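Glucokinase (Enterococcus faecalis, PDB 2QM1) probably phosphorylates glucose with ATP as a ROK-family glucokinase, and binds magnesium and zinc ions. Local coordinates at residues B[73-86]-B[89-101]. Numbering follows the deposited sequence.
Sequences MGTPGSVDIEKGTV and AYNLNWTTVQPVK
With chi1 near 180° in Val86 (-175°), CG1 turns to Trp94 and leaves CG2 to meet CG2 of Val100, 3.7 Å away; chi1 of -66° in Trp94 sets the indole between Leu92 and Gln98 of its own segment, with its CZ3 edge toward Val86. The setting is a beta hairpin, strands 78-80 and 85-87, closed by a G1 bulge at Gly84 and Thr85, in the actin-like ATPase fold of the ROK family. The example illustrates how a returning chain can prolong a small sheet by a single antiparallel bridge. Val86 N donates to Gln98 O in its carbonyl plane, and Gln98 N answers with a nearly straight bond (171°) to Val86 O. Gln98 O also receives a CA-H contact from Thr85. Gln98 CG lies over one face of the indole and Leu92 CD1 over the opposite face, both offset toward the rim. Val86 CG1 meets the ring edge 4.0 Å from Trp94 CZ3, and Trp94 NE1 donates a hydrogen bond to Gly43 O. Leu13 and Ile46 also touch Leu92 and Trp94. Farther along, Pro76 packs its ring against Leu92 CD1 and the amide of Asn91, and Thr75 OG1 gives its hydrogen to Pro76 O on a lone pair. Gly77 lies near Asn116, a magnesium ligand. At the far end, helix 100-108 begins on the hairpin turn: Lys101 N donates to Gly84 O at 3.0 Å, and Lys101 CB lies 3.3 Å from Gly84 O.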
HETATM    1  N   MSE B  73     -22.973  -5.091  -2.460  1.00 36.13           N
HETATM    2  CA  MSE B  73     -22.732  -5.205  -3.922  1.00 38.69           C
HETATM    3  C   MSE B  73     -21.297  -4.849  -4.337  1.00 37.30           C
HETATM    4  O   MSE B  73     -20.763  -3.882  -3.865  1.00 37.26           O
HETATM    5  CB  MSE B  73     -23.751  -4.328  -4.692  1.00 36.67           C
HETATM    6  CG  MSE B  73     -23.593  -4.374  -6.230  1.00 39.10           C
HETATM    7 SE   MSE B  73     -25.037  -3.316  -6.981  0.70 46.27          SE
HETATM    8  CE  MSE B  73     -24.042  -2.487  -8.437  1.00 47.45           C
ATOM      9  N   GLY B  74     -20.690  -5.646  -5.209  1.00 37.41           N
ATOM     10  CA  GLY B  74     -19.488  -5.281  -5.885  1.00 36.75           C
ATOM     11  C   GLY B  74     -19.791  -4.813  -7.310  1.00 38.99           C
ATOM     12  O   GLY B  74     -20.646  -5.374  -7.973  1.00 38.54           O
ATOM     13  N   THR B  75     -19.097  -3.765  -7.753  1.00 39.14           N
ATOM     14  CA  THR B  75     -19.341  -3.151  -9.051  1.00 40.60           C
ATOM     15  C   THR B  75     -18.008  -2.789  -9.697  1.00 40.88           C
ATOM     16  O   THR B  75     -17.056  -2.404  -9.001  1.00 39.70           O
ATOM     17  CB  THR B  75     -20.169  -1.848  -8.925  1.00 38.81           C
ATOM     18  OG1 THR B  75     -20.308  -1.223 -10.225  1.00 41.00           O
ATOM     19  CG2 THR B  75     -19.482  -0.887  -7.989  1.00 41.00           C
ATOM     20  N   PRO B  76     -17.952  -2.862 -11.028  1.00 42.39           N
ATOM     21  CA  PRO B  76     -16.829  -2.290 -11.757  1.00 43.10           C
ATOM     22  C   PRO B  76     -16.785  -0.787 -11.474  1.00 44.20           C
ATOM     23  O   PRO B  76     -17.819  -0.194 -11.137  1.00 44.27           O
ATOM     24  CB  PRO B  76     -17.202  -2.530 -13.220  1.00 42.91           C
ATOM     25  CG  PRO B  76     -18.166  -3.646 -13.181  1.00 44.30           C
ATOM     26  CD  PRO B  76     -18.953  -3.425 -11.944  1.00 42.69           C
ATOM     27  N   GLY B  77     -15.585  -0.202 -11.580  1.00 45.76           N
ATOM     28  CA  GLY B  77     -15.330   1.233 -11.398  1.00 44.91           C
ATOM     29  C   GLY B  77     -14.932   1.628  -9.994  1.00 45.38           C
ATOM     30  O   GLY B  77     -14.675   0.781  -9.151  1.00 46.19           O
ATOM     31  N   SER B  78     -14.923   2.929  -9.707  1.00 45.06           N
ATOM     32  CA  SER B  78     -14.490   3.332  -8.386  1.00 45.90           C
ATOM     33  C   SER B  78     -15.656   3.853  -7.519  1.00 44.87           C
ATOM     34  O   SER B  78     -16.605   4.471  -7.999  1.00 42.91           O
ATOM     35  CB  SER B  78     -13.275   4.248  -8.454  1.00 46.68           C
ATOM     36  OG  SER B  78     -13.585   5.565  -8.126  1.00 51.64           O
ATOM     37  N   VAL B  79     -15.601   3.529  -6.240  1.00 44.27           N
ATOM     38  CA  VAL B  79     -16.760   3.732  -5.400  1.00 43.28           C
ATOM     39  C   VAL B  79     -16.427   4.700  -4.284  1.00 44.89           C
ATOM     40  O   VAL B  79     -15.451   4.507  -3.578  1.00 45.47           O
ATOM     41  CB  VAL B  79     -17.292   2.348  -4.825  1.00 43.55           C
ATOM     42  CG1 VAL B  79     -18.443   2.558  -3.809  1.00 41.03           C
ATOM     43  CG2 VAL B  79     -17.774   1.429  -5.981  1.00 37.69           C
ATOM     44  N   ASP B  80     -17.266   5.721  -4.120  1.00 44.95           N
ATOM     45  CA  ASP B  80     -17.228   6.583  -2.951  1.00 46.66           C
ATOM     46  C   ASP B  80     -18.186   5.905  -1.958  1.00 47.23           C
ATOM     47  O   ASP B  80     -19.399   5.843  -2.193  1.00 45.18           O
ATOM     48  CB  ASP B  80     -17.705   8.005  -3.288  1.00 47.87           C
ATOM     49  CG  ASP B  80     -17.444   8.987  -2.167  1.00 50.15           C
ATOM     50  OD1 ASP B  80     -17.537   8.574  -1.005  1.00 49.49           O
ATOM     51  OD2 ASP B  80     -17.127  10.169  -2.456  1.00 55.22           O
ATOM     52  N   ILE B  81     -17.587   5.350  -0.911  1.00 47.40           N
ATOM     53  CA  ILE B  81     -18.247   4.609   0.133  1.00 51.00           C
ATOM     54  C   ILE B  81     -19.234   5.493   0.889  1.00 51.94           C
ATOM     55  O   ILE B  81     -20.376   5.107   1.067  1.00 53.32           O
ATOM     56  CB  ILE B  81     -17.180   3.998   1.113  1.00 51.04           C
ATOM     57  CG1 ILE B  81     -16.201   3.087   0.343  1.00 52.42           C
ATOM     58  CG2 ILE B  81     -17.834   3.338   2.323  1.00 51.93           C
ATOM     59  CD1 ILE B  81     -16.824   1.829  -0.241  1.00 55.00           C
ATOM     60  N   GLU B  82     -18.794   6.673   1.324  1.00 53.24           N
ATOM     61  CA  GLU B  82     -19.671   7.604   2.023  1.00 54.83           C
ATOM     62  C   GLU B  82     -20.870   7.969   1.133  1.00 53.74           C
ATOM     63  O   GLU B  82     -22.002   7.927   1.583  1.00 54.88           O
ATOM     64  CB  GLU B  82     -18.913   8.873   2.481  1.00 55.91           C
ATOM     65  CG  GLU B  82     -19.626   9.586   3.659  1.00 62.26           C
ATOM     66  CD  GLU B  82     -19.614  11.100   3.579  1.00 70.55           C
ATOM     67  OE1 GLU B  82     -20.297  11.674   2.689  1.00 74.36           O
ATOM     68  OE2 GLU B  82     -18.939  11.727   4.438  1.00 75.82           O
ATOM     69  N   LYS B  83     -20.604   8.293  -0.133  1.00 52.18           N
ATOM     70  CA  LYS B  83     -21.646   8.689  -1.093  1.00 50.95           C
ATOM     71  C   LYS B  83     -22.555   7.552  -1.591  1.00 48.92           C
ATOM     72  O   LYS B  83     -23.686   7.824  -1.980  1.00 47.57           O
ATOM     73  CB  LYS B  83     -21.009   9.423  -2.301  1.00 51.80           C
ATOM     74  CG  LYS B  83     -21.311  10.907  -2.389  1.00 55.17           C
ATOM     75  CD  LYS B  83     -21.178  11.591  -1.029  1.00 62.17           C
ATOM     76  CE  LYS B  83     -20.015  12.562  -0.982  1.00 62.88           C
ATOM     77  NZ  LYS B  83     -20.546  13.915  -1.177  1.00 64.08           N
ATOM     78  N   GLY B  84     -22.047   6.305  -1.600  1.00 46.32           N
ATOM     79  CA  GLY B  84     -22.737   5.173  -2.257  1.00 44.39           C
ATOM     80  C   GLY B  84     -22.870   5.336  -3.774  1.00 43.73           C
ATOM     81  O   GLY B  84     -23.894   5.029  -4.389  1.00 41.39           O
ATOM     82  N   THR B  85     -21.793   5.812  -4.371  1.00 42.63           N
ATOM     83  CA  THR B  85     -21.804   6.412  -5.685  1.00 43.92           C
ATOM     84  C   THR B  85     -20.713   5.631  -6.482  1.00 43.50           C
ATOM     85  O   THR B  85     -19.737   5.180  -5.883  1.00 41.09           O
ATOM     86  CB  THR B  85     -21.475   7.901  -5.413  1.00 43.69           C
ATOM     87  OG1 THR B  85     -22.631   8.752  -5.639  1.00 50.49           O
ATOM     88  CG2 THR B  85     -20.328   8.343  -6.129  1.00 44.51           C
ATOM     89  N   VAL B  86     -20.912   5.437  -7.779  1.00 43.21           N
ATOM     90  CA  VAL B  86     -19.959   4.714  -8.629  1.00 45.60           C
ATOM     91  C   VAL B  86     -19.512   5.604  -9.805  1.00 46.92           C
ATOM     92  O   VAL B  86     -20.359   6.088 -10.595  1.00 47.31           O
ATOM     93  CB  VAL B  86     -20.603   3.399  -9.237  1.00 46.00           C
ATOM     94  CG1 VAL B  86     -19.543   2.594 -10.025  1.00 46.80           C
ATOM     95  CG2 VAL B  86     -21.252   2.551  -8.158  1.00 43.78           C
ATOM     96  N   ALA B  89     -17.086   3.395 -14.479  1.00 55.66           N
ATOM     97  CA  ALA B  89     -17.536   2.080 -14.907  1.00 56.98           C
ATOM     98  C   ALA B  89     -17.819   2.120 -16.414  1.00 57.59           C
ATOM     99  O   ALA B  89     -18.934   1.818 -16.867  1.00 56.75           O
ATOM    100  CB  ALA B  89     -18.785   1.655 -14.111  1.00 56.07           C
ATOM    101  N   TYR B  90     -16.805   2.513 -17.179  1.00 59.21           N
ATOM    102  CA  TYR B  90     -17.012   2.822 -18.601  1.00 61.14           C
ATOM    103  C   TYR B  90     -17.526   1.616 -19.372  1.00 60.24           C
ATOM    104  O   TYR B  90     -18.394   1.772 -20.230  1.00 59.74           O
ATOM    105  CB  TYR B  90     -15.763   3.463 -19.256  1.00 63.73           C
ATOM    106  CG  TYR B  90     -15.913   4.941 -19.662  1.00 65.44           C
ATOM    107  CD1 TYR B  90     -16.311   5.927 -18.737  1.00 70.08           C
ATOM    108  CD2 TYR B  90     -15.623   5.350 -20.980  1.00 71.07           C
ATOM    109  CE1 TYR B  90     -16.447   7.301 -19.117  1.00 71.18           C
ATOM    110  CE2 TYR B  90     -15.747   6.718 -21.391  1.00 71.90           C
ATOM    111  CZ  TYR B  90     -16.158   7.689 -20.458  1.00 71.02           C
ATOM    112  OH  TYR B  90     -16.271   9.010 -20.875  1.00 67.58           O
ATOM    113  N   ASN B  91     -17.034   0.424 -19.013  1.00 59.49           N
ATOM    114  CA  ASN B  91     -17.484  -0.840 -19.595  1.00 58.99           C
ATOM    115  C   ASN B  91     -18.973  -1.115 -19.434  1.00 57.69           C
ATOM    116  O   ASN B  91     -19.529  -1.971 -20.117  1.00 58.33           O
ATOM    117  CB  ASN B  91     -16.676  -2.023 -19.040  1.00 60.22           C
ATOM    118  CG  ASN B  91     -16.698  -2.103 -17.506  1.00 62.60           C
ATOM    119  OD1 ASN B  91     -16.405  -1.135 -16.801  1.00 63.85           O
ATOM    120  ND2 ASN B  91     -17.016  -3.287 -16.989  1.00 68.29           N
ATOM    121  N   LEU B  92     -19.612  -0.376 -18.539  1.00 55.75           N
ATOM    122  CA  LEU B  92     -21.032  -0.523 -18.278  1.00 53.62           C
ATOM    123  C   LEU B  92     -21.833   0.521 -19.044  1.00 52.71           C
ATOM    124  O   LEU B  92     -23.059   0.451 -19.080  1.00 51.99           O
ATOM    125  CB  LEU B  92     -21.313  -0.418 -16.772  1.00 52.18           C
ATOM    126  CG  LEU B  92     -20.916  -1.604 -15.878  1.00 51.67           C
ATOM    127  CD1 LEU B  92     -21.347  -1.396 -14.414  1.00 45.48           C
ATOM    128  CD2 LEU B  92     -21.459  -2.951 -16.415  1.00 49.60           C
ATOM    129  N   ASN B  93     -21.125   1.471 -19.661  1.00 52.09           N
ATOM    130  CA  ASN B  93     -21.723   2.649 -20.290  1.00 51.54           C
ATOM    131  C   ASN B  93     -22.211   3.682 -19.277  1.00 51.19           C
ATOM    132  O   ASN B  93     -22.953   4.578 -19.631  1.00 51.01           O
ATOM    133  CB  ASN B  93     -22.913   2.284 -21.231  1.00 51.22           C
ATOM    134  CG  ASN B  93     -22.485   1.619 -22.544  1.00 52.00           C
ATOM    135  OD1 ASN B  93     -21.387   1.881 -23.065  1.00 51.71           O
ATOM    136  ND2 ASN B  93     -23.377   0.772 -23.105  1.00 47.34           N
ATOM    137  N   TRP B  94     -21.842   3.550 -18.010  1.00 51.33           N
ATOM    138  CA  TRP B  94     -22.077   4.633 -17.056  1.00 51.06           C
ATOM    139  C   TRP B  94     -21.024   5.702 -17.302  1.00 51.76           C
ATOM    140  O   TRP B  94     -19.882   5.503 -16.969  1.00 52.17           O
ATOM    141  CB  TRP B  94     -21.995   4.133 -15.616  1.00 50.93           C
ATOM    142  CG  TRP B  94     -23.085   3.158 -15.253  1.00 49.42           C
ATOM    143  CD1 TRP B  94     -24.228   2.917 -15.954  1.00 48.04           C
ATOM    144  CD2 TRP B  94     -23.136   2.312 -14.103  1.00 47.57           C
ATOM    145  NE1 TRP B  94     -24.984   1.962 -15.325  1.00 47.84           N
ATOM    146  CE2 TRP B  94     -24.339   1.578 -14.180  1.00 49.32           C
ATOM    147  CE3 TRP B  94     -22.289   2.112 -13.005  1.00 47.95           C
ATOM    148  CZ2 TRP B  94     -24.722   0.661 -13.201  1.00 50.08           C
ATOM    149  CZ3 TRP B  94     -22.658   1.196 -12.039  1.00 49.53           C
ATOM    150  CH2 TRP B  94     -23.867   0.471 -12.149  1.00 49.80           C
ATOM    151  N   THR B  95     -21.396   6.820 -17.922  1.00 51.85           N
ATOM    152  CA  THR B  95     -20.409   7.868 -18.169  1.00 52.47           C
ATOM    153  C   THR B  95     -20.535   8.996 -17.139  1.00 52.01           C
ATOM    154  O   THR B  95     -19.739   9.938 -17.072  1.00 51.57           O
ATOM    155  CB  THR B  95     -20.524   8.406 -19.596  1.00 52.77           C
ATOM    156  OG1 THR B  95     -21.879   8.824 -19.829  1.00 55.19           O
ATOM    157  CG2 THR B  95     -20.140   7.315 -20.589  1.00 53.19           C
ATOM    158  N   THR B  96     -21.526   8.844 -16.294  1.00 51.43           N
ATOM    159  CA  THR B  96     -21.896   9.861 -15.352  1.00 51.54           C
ATOM    160  C   THR B  96     -21.923   9.148 -13.988  1.00 50.28           C
ATOM    161  O   THR B  96     -22.123   7.934 -13.957  1.00 49.17           O
ATOM    162  CB  THR B  96     -23.266  10.346 -15.866  1.00 52.80           C
ATOM    163  OG1 THR B  96     -23.125  11.558 -16.659  1.00 57.60           O
ATOM    164  CG2 THR B  96     -24.309  10.420 -14.842  1.00 50.96           C
ATOM    165  N   VAL B  97     -21.712   9.878 -12.888  1.00 49.25           N
ATOM    166  CA  VAL B  97     -21.736   9.293 -11.522  1.00 48.43           C
ATOM    167  C   VAL B  97     -23.122   8.652 -11.229  1.00 47.36           C
ATOM    168  O   VAL B  97     -24.165   9.308 -11.396  1.00 47.47           O
ATOM    169  CB  VAL B  97     -21.460  10.365 -10.433  1.00 48.30           C
ATOM    170  CG1 VAL B  97     -21.294   9.740  -9.087  1.00 49.41           C
ATOM    171  CG2 VAL B  97     -20.226  11.203 -10.756  1.00 52.85           C
ATOM    172  N   GLN B  98     -23.129   7.397 -10.787  1.00 45.39           N
ATOM    173  CA  GLN B  98     -24.365   6.681 -10.516  1.00 43.87           C
ATOM    174  C   GLN B  98     -24.672   6.593  -9.005  1.00 42.66           C
ATOM    175  O   GLN B  98     -23.819   6.134  -8.215  1.00 42.98           O
ATOM    176  CB  GLN B  98     -24.330   5.286 -11.146  1.00 44.59           C
ATOM    177  CG  GLN B  98     -24.164   5.277 -12.694  1.00 45.65           C
ATOM    178  CD  GLN B  98     -25.287   6.003 -13.410  1.00 47.56           C
ATOM    179  OE1 GLN B  98     -26.464   5.591 -13.366  1.00 46.61           O
ATOM    180  NE2 GLN B  98     -24.927   7.087 -14.099  1.00 46.37           N
ATOM    181  N   PRO B  99     -25.873   7.055  -8.607  1.00 40.40           N
ATOM    182  CA  PRO B  99     -26.338   7.050  -7.211  1.00 39.83           C
ATOM    183  C   PRO B  99     -26.908   5.671  -6.857  1.00 39.82           C
ATOM    184  O   PRO B  99     -28.052   5.571  -6.421  1.00 38.82           O
ATOM    185  CB  PRO B  99     -27.458   8.104  -7.213  1.00 39.63           C
ATOM    186  CG  PRO B  99     -28.031   8.032  -8.582  1.00 38.38           C
ATOM    187  CD  PRO B  99     -26.877   7.652  -9.518  1.00 40.64           C
ATOM    188  N   VAL B 100     -26.081   4.633  -7.004  1.00 39.06           N
ATOM    189  CA  VAL B 100     -26.547   3.266  -6.935  1.00 39.65           C
ATOM    190  C   VAL B 100     -27.122   2.950  -5.570  1.00 38.66           C
ATOM    191  O   VAL B 100     -28.148   2.320  -5.465  1.00 38.72           O
ATOM    192  CB  VAL B 100     -25.383   2.262  -7.214  1.00 38.68           C
ATOM    193  CG1 VAL B 100     -25.812   0.838  -6.918  1.00 41.04           C
ATOM    194  CG2 VAL B 100     -24.899   2.348  -8.686  1.00 41.06           C
ATOM    195  N   LYS B 101     -26.451   3.405  -4.523  1.00 38.65           N
ATOM    196  CA  LYS B 101     -26.898   3.100  -3.189  1.00 40.27           C
ATOM    197  C   LYS B 101     -28.284   3.700  -3.012  1.00 40.75           C
ATOM    198  O   LYS B 101     -29.226   3.024  -2.565  1.00 40.79           O
ATOM    199  CB  LYS B 101     -25.931   3.682  -2.138  1.00 40.25           C
ATOM    200  CG  LYS B 101     -26.509   3.565  -0.691  1.00 40.12           C
ATOM    201  CD  LYS B 101     -25.495   3.991   0.402  1.00 40.34           C
ATOM    202  CE  LYS B 101     -26.194   4.034   1.759  1.00 44.16           C
ATOM    203  NZ  LYS B 101     -25.284   4.586   2.801  1.00 51.15           N
TER
HETATM  204  O   HOH W   1     -22.362   5.378   3.380  1.00 51.76           O
HETATM  205  O   HOH W   2     -24.397   7.285   1.387  1.00 50.44           O